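Local structure of hydrogen peroxide-inducible genes activator (Corynebacterium glutamicum, 6G1D) at residues B[105-110]-B[278-283]; B[165-170]-B[282-287]; B[171-176]-B[320-325]. The protein probably senses hydrogen peroxide in its LysR-type regulatory domain and, as a transcription factor carrying a helix-turn-helix domain, controls peroxide-inducible genes. The protein carries 1 engineered substitution. All coordinates share one frame; numbering follows the deposited sequence.

Contact 1 (B[105-110]-B[278-283]); sequences GIIPTA and ANRRIG. With SO4 (sulfate ion), chain M.
Thr109 receives the end of Arg280 in a buried corner of the LysR regulatory domain, which has the periplasmic-binding-protein fold; the threonine sits in the turn leaving strand 100-106, the arginine on strand 267-287. The grip is tight and end-on: Arg280 NH1 donates to Thr109 OG1 over 2.8 Å, and Arg280 NH2 to Thr109 O over 2.9 Å. Both oxygens lie in the guanidinium plane, but NH2 stands well above the carbonyl plane of Thr109. CG of Arg280 is tucked between its own backbone N and carbonyl carbon (chi1 62°), and from there the chain runs fully extended to the turn. A salt bridge from NH2 to Glu172 further fixes the guanidinium, while Ile282 CD1 lies against one of its faces. Apolar contact is looser: Ile107 CD1 stays 4.4 Å from Ile282 CD1. At the partly exposed end, Pro108 packs on Ser235 of the second subunit. A sulfate, probably from crystallisation, lies beside the turn and is also held by His207 and by the backbone of Ser208, probably the engineered position, and Leu209. Its O1 accepts a hydrogen bond from Thr109 N at 2.9 Å.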
ATOM      1  N   GLY B 105     -11.412  10.553  16.080  1.00 40.24           N
ATOM      2  CA  GLY B 105     -10.580   9.399  15.766  1.00 40.61           C
ATOM      3  C   GLY B 105     -10.694   8.437  16.940  1.00 39.67           C
ATOM      4  O   GLY B 105     -10.703   8.870  18.092  1.00 40.43           O
ATOM      5  N   ILE B 106     -10.806   7.137  16.651  1.00 33.95           N
ATOM      6  CA  ILE B 106     -10.825   6.139  17.720  1.00 32.88           C
ATOM      7  C   ILE B 106     -10.031   4.916  17.301  1.00 32.77           C
ATOM      8  O   ILE B 106     -10.167   4.464  16.175  1.00 33.14           O
ATOM      9  CB  ILE B 106     -12.246   5.677  18.069  1.00 32.21           C
ATOM     10  CG1 ILE B 106     -13.211   6.856  18.226  1.00 32.88           C
ATOM     11  CG2 ILE B 106     -12.233   4.823  19.329  1.00 31.25           C
ATOM     12  CD1 ILE B 106     -14.674   6.464  18.464  1.00 32.90           C
ATOM     13  N   ILE B 107      -9.250   4.379  18.239  1.00 34.48           N
ATOM     14  CA  ILE B 107      -8.496   3.148  18.014  1.00 34.31           C
ATOM     15  C   ILE B 107      -9.427   1.923  17.804  1.00 34.52           C
ATOM     16  O   ILE B 107     -10.528   1.861  18.387  1.00 33.17           O
ATOM     17  CB  ILE B 107      -7.469   2.883  19.132  1.00 33.41           C
ATOM     18  CG1 ILE B 107      -8.135   2.709  20.499  1.00 33.60           C
ATOM     19  CG2 ILE B 107      -6.430   4.003  19.194  1.00 35.12           C
ATOM     20  CD1 ILE B 107      -7.184   2.249  21.571  1.00 36.47           C
ATOM     21  N   PRO B 108      -9.015   0.973  16.943  1.00 35.65           N
ATOM     22  CA  PRO B 108      -9.932  -0.101  16.545  1.00 38.11           C
ATOM     23  C   PRO B 108     -10.380  -1.062  17.648  1.00 34.89           C
ATOM     24  O   PRO B 108     -11.420  -1.700  17.491  1.00 40.33           O
ATOM     25  CB  PRO B 108      -9.142  -0.893  15.496  1.00 38.85           C
ATOM     26  CG  PRO B 108      -7.984  -0.069  15.115  1.00 41.32           C
ATOM     27  CD  PRO B 108      -7.770   0.979  16.140  1.00 40.01           C
ATOM     28  N   THR B 109      -9.598  -1.189  18.719  1.00 35.07           N
ATOM     29  CA  THR B 109      -9.974  -2.036  19.840  1.00 36.41           C
ATOM     30  C   THR B 109     -10.790  -1.305  20.913  1.00 33.68           C
ATOM     31  O   THR B 109     -11.030  -1.880  21.964  1.00 32.46           O
ATOM     32  CB  THR B 109      -8.744  -2.713  20.505  1.00 33.83           C
ATOM     33  OG1 THR B 109      -7.932  -1.735  21.158  1.00 34.71           O
ATOM     34  CG2 THR B 109      -7.944  -3.499  19.466  1.00 35.53           C
ATOM     35  N   ALA B 110     -11.147  -0.041  20.673  1.00 33.63           N
ATOM     36  CA  ALA B 110     -12.151   0.649  21.472  1.00 34.53           C
ATOM     37  C   ALA B 110     -13.402   1.029  20.682  1.00 36.92           C
ATOM     38  O   ALA B 110     -14.517   0.910  21.221  1.00 33.94           O
ATOM     39  CB  ALA B 110     -11.559   1.874  22.128  1.00 35.65           C
ATOM     40  N   ALA B 278      -4.103  -5.294  35.400  1.00 41.98           N
ATOM     41  CA  ALA B 278      -4.062  -5.643  33.994  1.00 41.00           C
ATOM     42  C   ALA B 278      -5.136  -4.838  33.290  1.00 38.24           C
ATOM     43  O   ALA B 278      -6.304  -5.283  33.174  1.00 37.03           O
ATOM     44  CB  ALA B 278      -4.286  -7.166  33.833  1.00 40.95           C
ATOM     45  N   ASN B 279      -4.756  -3.648  32.852  1.00 39.03           N
ATOM     46  CA  ASN B 279      -5.716  -2.704  32.280  1.00 40.77           C
ATOM     47  C   ASN B 279      -5.024  -1.762  31.266  1.00 42.10           C
ATOM     48  O   ASN B 279      -3.818  -1.830  31.101  1.00 39.83           O
ATOM     49  CB  ASN B 279      -6.440  -1.944  33.434  1.00 39.17           C
ATOM     50  CG  ASN B 279      -5.519  -1.044  34.223  1.00 41.38           C
ATOM     51  OD1 ASN B 279      -4.413  -0.749  33.821  1.00 41.64           O
ATOM     52  ND2 ASN B 279      -5.993  -0.605  35.371  1.00 42.78           N
ATOM     53  N   ARG B 280      -5.791  -0.917  30.593  1.00 39.17           N
ATOM     54  CA  ARG B 280      -5.219   0.167  29.765  1.00 36.75           C
ATOM     55  C   ARG B 280      -5.880   1.462  30.174  1.00 37.50           C
ATOM     56  O   ARG B 280      -7.046   1.452  30.608  1.00 36.63           O
ATOM     57  CB  ARG B 280      -5.445  -0.095  28.295  1.00 35.48           C
ATOM     58  CG  ARG B 280      -6.901  -0.153  27.886  1.00 36.81           C
ATOM     59  CD  ARG B 280      -7.028  -0.435  26.435  1.00 38.81           C
ATOM     60  NE  ARG B 280      -8.415  -0.507  26.015  1.00 35.60           N
ATOM     61  CZ  ARG B 280      -8.789  -0.757  24.768  1.00 35.08           C
ATOM     62  NH1 ARG B 280      -7.874  -0.958  23.813  1.00 37.26           N
ATOM     63  NH2 ARG B 280     -10.072  -0.802  24.469  1.00 36.25           N
ATOM     64  N   ARG B 281      -5.138   2.564  30.079  1.00 37.22           N
ATOM     65  CA  ARG B 281      -5.687   3.888  30.359  1.00 37.56           C
ATOM     66  C   ARG B 281      -6.095   4.519  29.045  1.00 37.11           C
ATOM     67  O   ARG B 281      -5.245   4.726  28.169  1.00 37.39           O
ATOM     68  CB  ARG B 281      -4.684   4.760  31.121  1.00 44.07           C
ATOM     69  CG  ARG B 281      -5.205   6.171  31.385  1.00 45.52           C
ATOM     70  CD  ARG B 281      -4.582   6.771  32.619  1.00 51.67           C
ATOM     71  NE  ARG B 281      -5.243   6.317  33.849  1.00 53.41           N
ATOM     72  CZ  ARG B 281      -4.738   6.467  35.076  1.00 58.86           C
ATOM     73  NH1 ARG B 281      -3.521   6.948  35.277  1.00 69.14           N
ATOM     74  NH2 ARG B 281      -5.450   6.031  36.117  1.00 56.43           N
ATOM     75  N   ILE B 282      -7.382   4.804  28.909  1.00 36.19           N
ATOM     76  CA  ILE B 282      -7.936   5.440  27.735  1.00 35.50           C
ATOM     77  C   ILE B 282      -8.112   6.923  28.024  1.00 38.25           C
ATOM     78  O   ILE B 282      -8.436   7.331  29.158  1.00 36.81           O
ATOM     79  CB  ILE B 282      -9.288   4.809  27.360  1.00 36.97           C
ATOM     80  CG1 ILE B 282      -9.097   3.364  26.966  1.00 36.98           C
ATOM     81  CG2 ILE B 282      -9.936   5.544  26.192  1.00 36.82           C
ATOM     82  CD1 ILE B 282      -8.220   3.131  25.726  1.00 36.61           C
ATOM     83  N   GLY B 283      -7.859   7.716  26.995  1.00 39.93           N
ATOM     84  CA  GLY B 283      -7.868   9.171  27.101  1.00 40.29           C
ATOM     85  C   GLY B 283      -8.303   9.827  25.805  1.00 42.59           C
ATOM     86  O   GLY B 283      -8.326   9.198  24.721  1.00 39.26           O
TER
HETATM   87  S   SO4 M 402      -5.483  -0.609  18.934  1.00 57.88           S
HETATM   88  O1  SO4 M 402      -6.990  -0.270  19.554  1.00 58.60           O
HETATM   89  O2  SO4 M 402      -4.389   0.678  18.695  1.00 61.32           O
HETATM   90  O3  SO4 M 402      -4.918  -1.736  20.025  1.00 58.58           O
HETATM   91  O4  SO4 M 402      -5.809  -1.250  17.485  1.00 57.97           O

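Contact 2 (B[165-170]-B[282-287]); sequences KEIPLY and IGLVYR
Lys165 lays its CB over one face of the Tyr286 ring, 3.9 Å from the centroid, and at the other end Ile282 CB does the same to Tyr170. Between these two CH-pi contacts, strands 164-179 and 267-287 run antiparallel as neighbours in the mixed sheet of the regulatory domain. Tyr286 folds back across Lys165 because its CG takes the position between backbone N and carbonyl carbon (chi1 66°), and Ile167 fills the notch at its ring edge, with Ile167 CD1 3.8 Å from Tyr286 CE1. Gly283 makes the hollow of the pair: with no side chain in the way, Ile167 O comes to 3.2 Å from Gly283 CA. On the opposite side of the glycine, Leu169 CG leans to 3.8 Å from Gly283 CA, and CD1 spreads toward Ile282 CG2 and Leu284 CB. Here a classic beta bulge sets Leu169 and Tyr170 together against Ile282. Leu169 N donates to Ile282 O at 2.9 Å; Tyr170 N reaches Ile282 O weakly, at 3.3 Å. Helix 293-316 covers the face of Ile167 and both tyrosines; its Phe307 stacks on Tyr170, and its Phe296 meets Tyr286 edge-to-face. The one polar link between side chains is a weak bond from Lys165 NZ to Tyr286 OH, so cohesion rests on the paired backbones and on aliphatic groups against aromatic surfaces.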
ATOM      1  N   LYS B 165      -2.688  17.837  24.132  1.00 52.40           N
ATOM      2  CA  LYS B 165      -3.216  17.710  25.494  1.00 54.37           C
ATOM      3  C   LYS B 165      -3.963  16.381  25.600  1.00 47.15           C
ATOM      4  O   LYS B 165      -4.511  15.895  24.628  1.00 47.33           O
ATOM      5  CB  LYS B 165      -4.165  18.849  25.862  1.00 58.36           C
ATOM      6  CG  LYS B 165      -3.495  20.215  26.011  1.00 67.17           C
ATOM      7  CD  LYS B 165      -4.285  21.182  26.872  1.00 82.33           C
ATOM      8  CE  LYS B 165      -4.224  22.640  26.381  1.00 78.96           C
ATOM      9  NZ  LYS B 165      -5.510  23.333  26.700  1.00 80.35           N
ATOM     10  N   GLU B 166      -4.014  15.842  26.808  1.00 48.65           N
ATOM     11  CA  GLU B 166      -4.630  14.564  27.094  1.00 50.11           C
ATOM     12  C   GLU B 166      -5.655  14.732  28.209  1.00 50.45           C
ATOM     13  O   GLU B 166      -5.331  15.306  29.256  1.00 50.64           O
ATOM     14  CB  GLU B 166      -3.554  13.593  27.571  1.00 50.75           C
ATOM     15  CG  GLU B 166      -2.456  13.357  26.551  1.00 53.51           C
ATOM     16  CD  GLU B 166      -1.400  12.387  26.987  1.00 54.22           C
ATOM     17  OE1 GLU B 166      -1.265  12.125  28.199  1.00 63.59           O
ATOM     18  OE2 GLU B 166      -0.711  11.884  26.091  1.00 59.78           O
ATOM     19  N   ILE B 167      -6.871  14.240  27.989  1.00 40.25           N
ATOM     20  CA  ILE B 167      -7.880  14.180  29.039  1.00 40.50           C
ATOM     21  C   ILE B 167      -8.023  12.701  29.425  1.00 38.64           C
ATOM     22  O   ILE B 167      -8.483  11.922  28.596  1.00 37.34           O
ATOM     23  CB  ILE B 167      -9.257  14.714  28.582  1.00 39.36           C
ATOM     24  CG1 ILE B 167      -9.149  16.136  28.046  1.00 42.08           C
ATOM     25  CG2 ILE B 167     -10.207  14.738  29.776  1.00 40.32           C
ATOM     26  CD1 ILE B 167     -10.410  16.625  27.350  1.00 40.54           C
ATOM     27  N   PRO B 168      -7.613  12.315  30.647  1.00 42.65           N
ATOM     28  CA  PRO B 168      -7.800  10.925  31.066  1.00 43.20           C
ATOM     29  C   PRO B 168      -9.288  10.603  31.171  1.00 42.86           C
ATOM     30  O   PRO B 168     -10.066  11.430  31.711  1.00 41.45           O
ATOM     31  CB  PRO B 168      -7.172  10.881  32.483  1.00 43.27           C
ATOM     32  CG  PRO B 168      -6.443  12.157  32.673  1.00 46.51           C
ATOM     33  CD  PRO B 168      -6.982  13.132  31.702  1.00 44.90           C
ATOM     34  N   LEU B 169      -9.697   9.460  30.638  1.00 35.76           N
ATOM     35  CA  LEU B 169     -11.127   9.082  30.671  1.00 34.89           C
ATOM     36  C   LEU B 169     -11.379   8.003  31.704  1.00 35.83           C
ATOM     37  O   LEU B 169     -12.144   8.209  32.641  1.00 35.16           O
ATOM     38  CB  LEU B 169     -11.610   8.647  29.298  1.00 33.77           C
ATOM     39  CG  LEU B 169     -11.480   9.709  28.186  1.00 34.29           C
ATOM     40  CD1 LEU B 169     -11.896   9.134  26.866  1.00 33.72           C
ATOM     41  CD2 LEU B 169     -12.350  10.910  28.529  1.00 36.05           C
ATOM     42  N   TYR B 170     -10.723   6.861  31.537  1.00 40.63           N
ATOM     43  CA  TYR B 170     -10.906   5.719  32.437  1.00 40.78           C
ATOM     44  C   TYR B 170      -9.789   4.684  32.260  1.00 37.70           C
ATOM     45  O   TYR B 170      -9.096   4.691  31.243  1.00 37.09           O
ATOM     46  CB  TYR B 170     -12.262   5.062  32.168  1.00 38.25           C
ATOM     47  CG  TYR B 170     -12.508   4.744  30.707  1.00 37.90           C
ATOM     48  CD1 TYR B 170     -12.046   3.577  30.123  1.00 34.30           C
ATOM     49  CD2 TYR B 170     -13.211   5.630  29.895  1.00 36.42           C
ATOM     50  CE1 TYR B 170     -12.269   3.295  28.800  1.00 35.67           C
ATOM     51  CE2 TYR B 170     -13.430   5.350  28.553  1.00 35.08           C
ATOM     52  CZ  TYR B 170     -12.969   4.183  28.017  1.00 36.74           C
ATOM     53  OH  TYR B 170     -13.211   3.938  26.701  1.00 33.35           O
ATOM     54  N   ILE B 282      -7.382   4.804  28.909  1.00 36.19           N
ATOM     55  CA  ILE B 282      -7.936   5.440  27.735  1.00 35.50           C
ATOM     56  C   ILE B 282      -8.112   6.923  28.024  1.00 38.25           C
ATOM     57  O   ILE B 282      -8.436   7.331  29.158  1.00 36.81           O
ATOM     58  CB  ILE B 282      -9.288   4.809  27.360  1.00 36.97           C
ATOM     59  CG1 ILE B 282      -9.097   3.364  26.966  1.00 36.98           C
ATOM     60  CG2 ILE B 282      -9.936   5.544  26.192  1.00 36.82           C
ATOM     61  CD1 ILE B 282      -8.220   3.131  25.726  1.00 36.61           C
ATOM     62  N   GLY B 283      -7.859   7.716  26.995  1.00 39.93           N
ATOM     63  CA  GLY B 283      -7.868   9.171  27.101  1.00 40.29           C
ATOM     64  C   GLY B 283      -8.303   9.827  25.805  1.00 42.59           C
ATOM     65  O   GLY B 283      -8.326   9.198  24.721  1.00 39.26           O
ATOM     66  N   LEU B 284      -8.618  11.109  25.913  1.00 37.37           N
ATOM     67  CA  LEU B 284      -9.006  11.908  24.773  1.00 39.39           C
ATOM     68  C   LEU B 284      -7.837  12.847  24.470  1.00 42.69           C
ATOM     69  O   LEU B 284      -7.377  13.564  25.352  1.00 41.82           O
ATOM     70  CB  LEU B 284     -10.290  12.685  25.104  1.00 39.84           C
ATOM     71  CG  LEU B 284     -10.976  13.291  23.909  1.00 42.55           C
ATOM     72  CD1 LEU B 284     -11.377  12.235  22.882  1.00 41.34           C
ATOM     73  CD2 LEU B 284     -12.221  14.070  24.349  1.00 47.34           C
ATOM     74  N   VAL B 285      -7.342  12.798  23.251  1.00 40.13           N
ATOM     75  CA  VAL B 285      -6.149  13.552  22.871  1.00 42.84           C
ATOM     76  C   VAL B 285      -6.562  14.615  21.860  1.00 41.56           C
ATOM     77  O   VAL B 285      -7.333  14.320  20.933  1.00 42.37           O
ATOM     78  CB  VAL B 285      -5.061  12.604  22.284  1.00 42.15           C
ATOM     79  CG1 VAL B 285      -3.799  13.374  21.927  1.00 43.71           C
ATOM     80  CG2 VAL B 285      -4.704  11.533  23.277  1.00 43.62           C
ATOM     81  N   TYR B 286      -6.043  15.837  22.038  1.00 45.75           N
ATOM     82  CA  TYR B 286      -6.246  16.921  21.075  1.00 45.61           C
ATOM     83  C   TYR B 286      -5.079  17.919  21.012  1.00 45.43           C
ATOM     84  O   TYR B 286      -4.213  17.919  21.874  1.00 46.35           O
ATOM     85  CB  TYR B 286      -7.532  17.651  21.406  1.00 44.37           C
ATOM     86  CG  TYR B 286      -7.532  18.412  22.722  1.00 45.40           C
ATOM     87  CD1 TYR B 286      -7.984  17.827  23.887  1.00 46.42           C
ATOM     88  CD2 TYR B 286      -7.146  19.739  22.777  1.00 47.22           C
ATOM     89  CE1 TYR B 286      -7.991  18.512  25.088  1.00 48.03           C
ATOM     90  CE2 TYR B 286      -7.187  20.455  23.957  1.00 46.78           C
ATOM     91  CZ  TYR B 286      -7.606  19.840  25.111  1.00 51.22           C
ATOM     92  OH  TYR B 286      -7.605  20.569  26.276  1.00 51.15           O
ATOM     93  N   ARG B 287      -5.066  18.762  19.981  1.00 49.51           N
ATOM     94  CA  ARG B 287      -3.971  19.744  19.777  1.00 51.92           C
ATOM     95  C   ARG B 287      -3.993  20.784  20.883  1.00 54.40           C
ATOM     96  O   ARG B 287      -5.037  21.377  21.133  1.00 51.99           O
ATOM     97  CB  ARG B 287      -4.120  20.475  18.460  1.00 56.57           C
ATOM     98  CG  ARG B 287      -3.941  19.609  17.229  1.00 57.82           C
ATOM     99  CD  ARG B 287      -4.142  20.439  15.953  1.00 56.57           C
ATOM    100  NE  ARG B 287      -5.500  20.941  15.782  1.00 60.08           N
ATOM    101  CZ  ARG B 287      -6.566  20.212  15.411  1.00 62.58           C
ATOM    102  NH1 ARG B 287      -6.442  18.901  15.113  1.00 54.30           N
ATOM    103  NH2 ARG B 287      -7.761  20.799  15.310  1.00 55.51           N
TER

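Contact 3 (B[171-176]-B[320-325]); sequences DEDFIV and TLKQNV
Asp173 and Asn324 reach toward each other from opposite directions where, in the periplasmic-binding-protein fold of the LysR regulatory domain, the tail that follows helix 293-316 returns alongside strand 164-179. Asn324 ND2 donates to Asp173 OD2 over 2.8 Å, reaching its syn side with the N-H...O angle at 153°. The oxygen lies in the amide plane of Asn324, yet carboxylate and amide are turned 43° against each other. The aliphatic start of Lys322 crosses Asp173 at about a right angle, bringing Lys322 CB to 3.8 Å from Asp173 OD2. Two waters widen this first shell: one donates to both Asp173 OD1 and Asn324 OD1, the other to Asp173 OD2 and Lys322 O. Asp173 OD2 thus accepts from an amide and a water, and the Asn324 amide is held at both ends. Further out, the bent Lys322 chain turns its ammonium away from the carboxylate to reach Asn324 OD1 at 2.8 Å and Gln323 O at 3.0 Å. A bond from its NZ to Val276 O ties the tail to the chain 267-287 as well, and the positive charge probably strengthens the amide's polarity. Further along the strand contact is sparser: Ile175 CD1 approaches Thr320 O at 3.6 Å, and a third water bridges the backbones, donating to Phe174 O and accepting from Lys322 N at 2.9 Å.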
ATOM      1  N   ASP B 171      -9.652   3.814  33.254  1.00 41.93           N
ATOM      2  CA  ASP B 171      -8.884   2.573  33.151  1.00 43.47           C
ATOM      3  C   ASP B 171      -9.825   1.407  32.802  1.00 43.21           C
ATOM      4  O   ASP B 171     -10.837   1.191  33.479  1.00 41.11           O
ATOM      5  CB  ASP B 171      -8.185   2.283  34.476  1.00 42.90           C
ATOM      6  CG  ASP B 171      -7.069   3.227  34.749  1.00 45.85           C
ATOM      7  OD1 ASP B 171      -6.382   3.636  33.802  1.00 47.33           O
ATOM      8  OD2 ASP B 171      -6.829   3.558  35.929  1.00 47.60           O
ATOM      9  N   GLU B 172      -9.510   0.706  31.726  1.00 35.30           N
ATOM     10  CA  GLU B 172     -10.342  -0.396  31.253  1.00 34.21           C
ATOM     11  C   GLU B 172      -9.593  -1.689  31.495  1.00 37.57           C
ATOM     12  O   GLU B 172      -8.477  -1.869  30.961  1.00 33.97           O
ATOM     13  CB  GLU B 172     -10.621  -0.260  29.771  1.00 33.35           C
ATOM     14  CG  GLU B 172     -11.394  -1.410  29.169  1.00 33.78           C
ATOM     15  CD  GLU B 172     -11.857  -1.142  27.756  1.00 36.48           C
ATOM     16  OE1 GLU B 172     -11.231  -0.286  27.068  1.00 35.40           O
ATOM     17  OE2 GLU B 172     -12.847  -1.810  27.335  1.00 34.90           O
ATOM     18  N   ASP B 173     -10.204  -2.596  32.247  1.00 34.38           N
ATOM     19  CA  ASP B 173      -9.568  -3.877  32.543  1.00 34.89           C
ATOM     20  C   ASP B 173      -9.492  -4.754  31.303  1.00 34.17           C
ATOM     21  O   ASP B 173     -10.308  -4.622  30.403  1.00 33.38           O
ATOM     22  CB  ASP B 173     -10.320  -4.609  33.662  1.00 36.18           C
ATOM     23  CG  ASP B 173     -10.088  -3.982  35.037  1.00 42.81           C
ATOM     24  OD1 ASP B 173      -8.939  -3.535  35.351  1.00 49.85           O
ATOM     25  OD2 ASP B 173     -11.056  -3.953  35.826  1.00 49.56           O
ATOM     26  N   PHE B 174      -8.488  -5.623  31.260  1.00 35.62           N
ATOM     27  CA  PHE B 174      -8.497  -6.751  30.337  1.00 35.39           C
ATOM     28  C   PHE B 174      -9.176  -7.980  30.984  1.00 36.79           C
ATOM     29  O   PHE B 174      -9.384  -8.035  32.183  1.00 40.18           O
ATOM     30  CB  PHE B 174      -7.087  -7.157  29.939  1.00 36.68           C
ATOM     31  CG  PHE B 174      -6.287  -6.045  29.325  1.00 37.99           C
ATOM     32  CD1 PHE B 174      -6.795  -5.326  28.266  1.00 38.24           C
ATOM     33  CD2 PHE B 174      -5.018  -5.738  29.797  1.00 38.98           C
ATOM     34  CE1 PHE B 174      -6.069  -4.294  27.698  1.00 43.11           C
ATOM     35  CE2 PHE B 174      -4.285  -4.730  29.237  1.00 42.51           C
ATOM     36  CZ  PHE B 174      -4.812  -4.005  28.186  1.00 42.92           C
ATOM     37  N   ILE B 175      -9.510  -8.928  30.134  1.00 32.96           N
ATOM     38  CA  ILE B 175      -9.992 -10.230  30.514  1.00 35.01           C
ATOM     39  C   ILE B 175      -9.291 -11.242  29.598  1.00 34.88           C
ATOM     40  O   ILE B 175      -8.991 -10.934  28.453  1.00 33.60           O
ATOM     41  CB  ILE B 175     -11.515 -10.335  30.359  1.00 33.88           C
ATOM     42  CG1 ILE B 175     -12.055 -11.637  30.990  1.00 37.66           C
ATOM     43  CG2 ILE B 175     -11.965 -10.230  28.888  1.00 33.03           C
ATOM     44  CD1 ILE B 175     -13.539 -11.582  31.323  1.00 38.33           C
ATOM     45  N   VAL B 176      -9.015 -12.419  30.136  1.00 34.10           N
ATOM     46  CA  VAL B 176      -8.391 -13.522  29.396  1.00 34.52           C
ATOM     47  C   VAL B 176      -9.474 -14.316  28.695  1.00 34.66           C
ATOM     48  O   VAL B 176     -10.480 -14.658  29.294  1.00 38.07           O
ATOM     49  CB  VAL B 176      -7.594 -14.437  30.335  1.00 35.66           C
ATOM     50  CG1 VAL B 176      -6.911 -15.555  29.554  1.00 38.18           C
ATOM     51  CG2 VAL B 176      -6.570 -13.642  31.137  1.00 35.67           C
ATOM     52  N   THR B 320     -18.007 -13.042  34.322  1.00 39.26           N
ATOM     53  CA  THR B 320     -17.513 -12.419  35.535  1.00 40.84           C
ATOM     54  C   THR B 320     -16.375 -11.515  35.128  1.00 43.38           C
ATOM     55  O   THR B 320     -15.556 -11.917  34.316  1.00 38.82           O
ATOM     56  CB  THR B 320     -17.027 -13.480  36.541  1.00 43.44           C
ATOM     57  OG1 THR B 320     -18.113 -14.363  36.816  1.00 42.71           O
ATOM     58  CG2 THR B 320     -16.548 -12.860  37.875  1.00 44.10           C
ATOM     59  N   LEU B 321     -16.369 -10.286  35.659  1.00 40.34           N
ATOM     60  CA  LEU B 321     -15.365  -9.292  35.346  1.00 38.81           C
ATOM     61  C   LEU B 321     -14.267  -9.232  36.394  1.00 40.73           C
ATOM     62  O   LEU B 321     -14.454  -9.648  37.510  1.00 38.60           O
ATOM     63  CB  LEU B 321     -16.024  -7.924  35.205  1.00 36.67           C
ATOM     64  CG  LEU B 321     -17.142  -7.870  34.136  1.00 38.74           C
ATOM     65  CD1 LEU B 321     -17.709  -6.460  34.079  1.00 39.67           C
ATOM     66  CD2 LEU B 321     -16.693  -8.383  32.770  1.00 34.18           C
ATOM     67  N   LYS B 322     -13.116  -8.702  36.007  1.00 42.40           N
ATOM     68  CA  LYS B 322     -12.016  -8.489  36.931  1.00 44.13           C
ATOM     69  C   LYS B 322     -12.468  -7.704  38.152  1.00 47.09           C
ATOM     70  O   LYS B 322     -13.190  -6.725  38.031  1.00 46.58           O
ATOM     71  CB  LYS B 322     -10.898  -7.728  36.197  1.00 46.47           C
ATOM     72  CG  LYS B 322      -9.692  -7.298  37.016  1.00 45.17           C
ATOM     73  CD  LYS B 322      -8.858  -8.504  37.468  1.00 49.62           C
ATOM     74  CE  LYS B 322      -7.430  -8.075  37.787  1.00 44.91           C
ATOM     75  NZ  LYS B 322      -7.407  -7.136  38.918  1.00 47.53           N
ATOM     76  N   GLN B 323     -12.020  -8.145  39.312  1.00 53.54           N
ATOM     77  CA  GLN B 323     -12.201  -7.439  40.574  1.00 59.10           C
ATOM     78  C   GLN B 323     -10.891  -6.737  40.887  1.00 59.60           C
ATOM     79  O   GLN B 323      -9.819  -7.290  40.622  1.00 58.30           O
ATOM     80  CB  GLN B 323     -12.514  -8.440  41.702  1.00 61.13           C
ATOM     81  CG  GLN B 323     -13.753  -9.281  41.483  1.00 61.70           C
ATOM     82  CD  GLN B 323     -14.996  -8.440  41.196  1.00 70.61           C
ATOM     83  OE1 GLN B 323     -15.663  -8.621  40.163  1.00 60.69           O
ATOM     84  NE2 GLN B 323     -15.308  -7.512  42.100  1.00 75.17           N
ATOM     85  N   ASN B 324     -10.975  -5.524  41.423  1.00 62.63           N
ATOM     86  CA  ASN B 324      -9.793  -4.732  41.771  1.00 65.80           C
ATOM     87  C   ASN B 324      -9.897  -4.345  43.262  1.00 71.38           C
ATOM     88  O   ASN B 324     -10.950  -3.883  43.698  1.00 75.23           O
ATOM     89  CB  ASN B 324      -9.674  -3.523  40.829  1.00 62.43           C
ATOM     90  CG  ASN B 324      -9.508  -3.931  39.358  1.00 59.01           C
ATOM     91  OD1 ASN B 324      -8.500  -4.529  38.991  1.00 57.25           O
ATOM     92  ND2 ASN B 324     -10.486  -3.610  38.515  1.00 55.54           N
ATOM     93  N   VAL B 325      -8.853  -4.643  44.044  1.00 83.29           N
ATOM     94  CA  VAL B 325      -8.817  -4.406  45.517  1.00 96.43           C
ATOM     95  C   VAL B 325     -10.052  -4.955  46.258  1.00 96.43           C
ATOM     96  O   VAL B 325     -10.104  -6.119  46.661  1.00 84.75           O
ATOM     97  CB  VAL B 325      -8.654  -2.897  45.886  1.00103.37           C
ATOM     98  CG1 VAL B 325      -8.071  -2.744  47.291  1.00100.97           C
ATOM     99  CG2 VAL B 325      -7.785  -2.156  44.868  1.00100.09           C
TER
HETATM  100  O   HOH W   1      -6.694  -4.515  36.541  0.96 47.62           O
HETATM  101  O   HOH W   2     -13.673  -5.142  35.518  1.00 47.81           O
HETATM  102  O   HOH W   3     -12.351  -8.795  33.224  1.00 46.80           O

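How the contacts relate
From the N terminus, the turn after strand 100-106 opens the first loop, which contact 1 closes at 278-283. Strand 164-179 then supplies 165-170 and, directly after it, 171-176. The former is met by 282-287, closing contact 2 on the stretch where contact 1 ends, with Ile282 and Gly283 in common. The latter waits until the tail 320-325, so contact 3 crosses both others. Along the neighbouring strands 164-179 and 267-287, the salt bridge Arg281-Asp171 joins contacts 1 and 3. Together the three tie the turn after strand 100-106, two adjacent strands of the mixed sheet and the C-terminal tail into one regulatory domain.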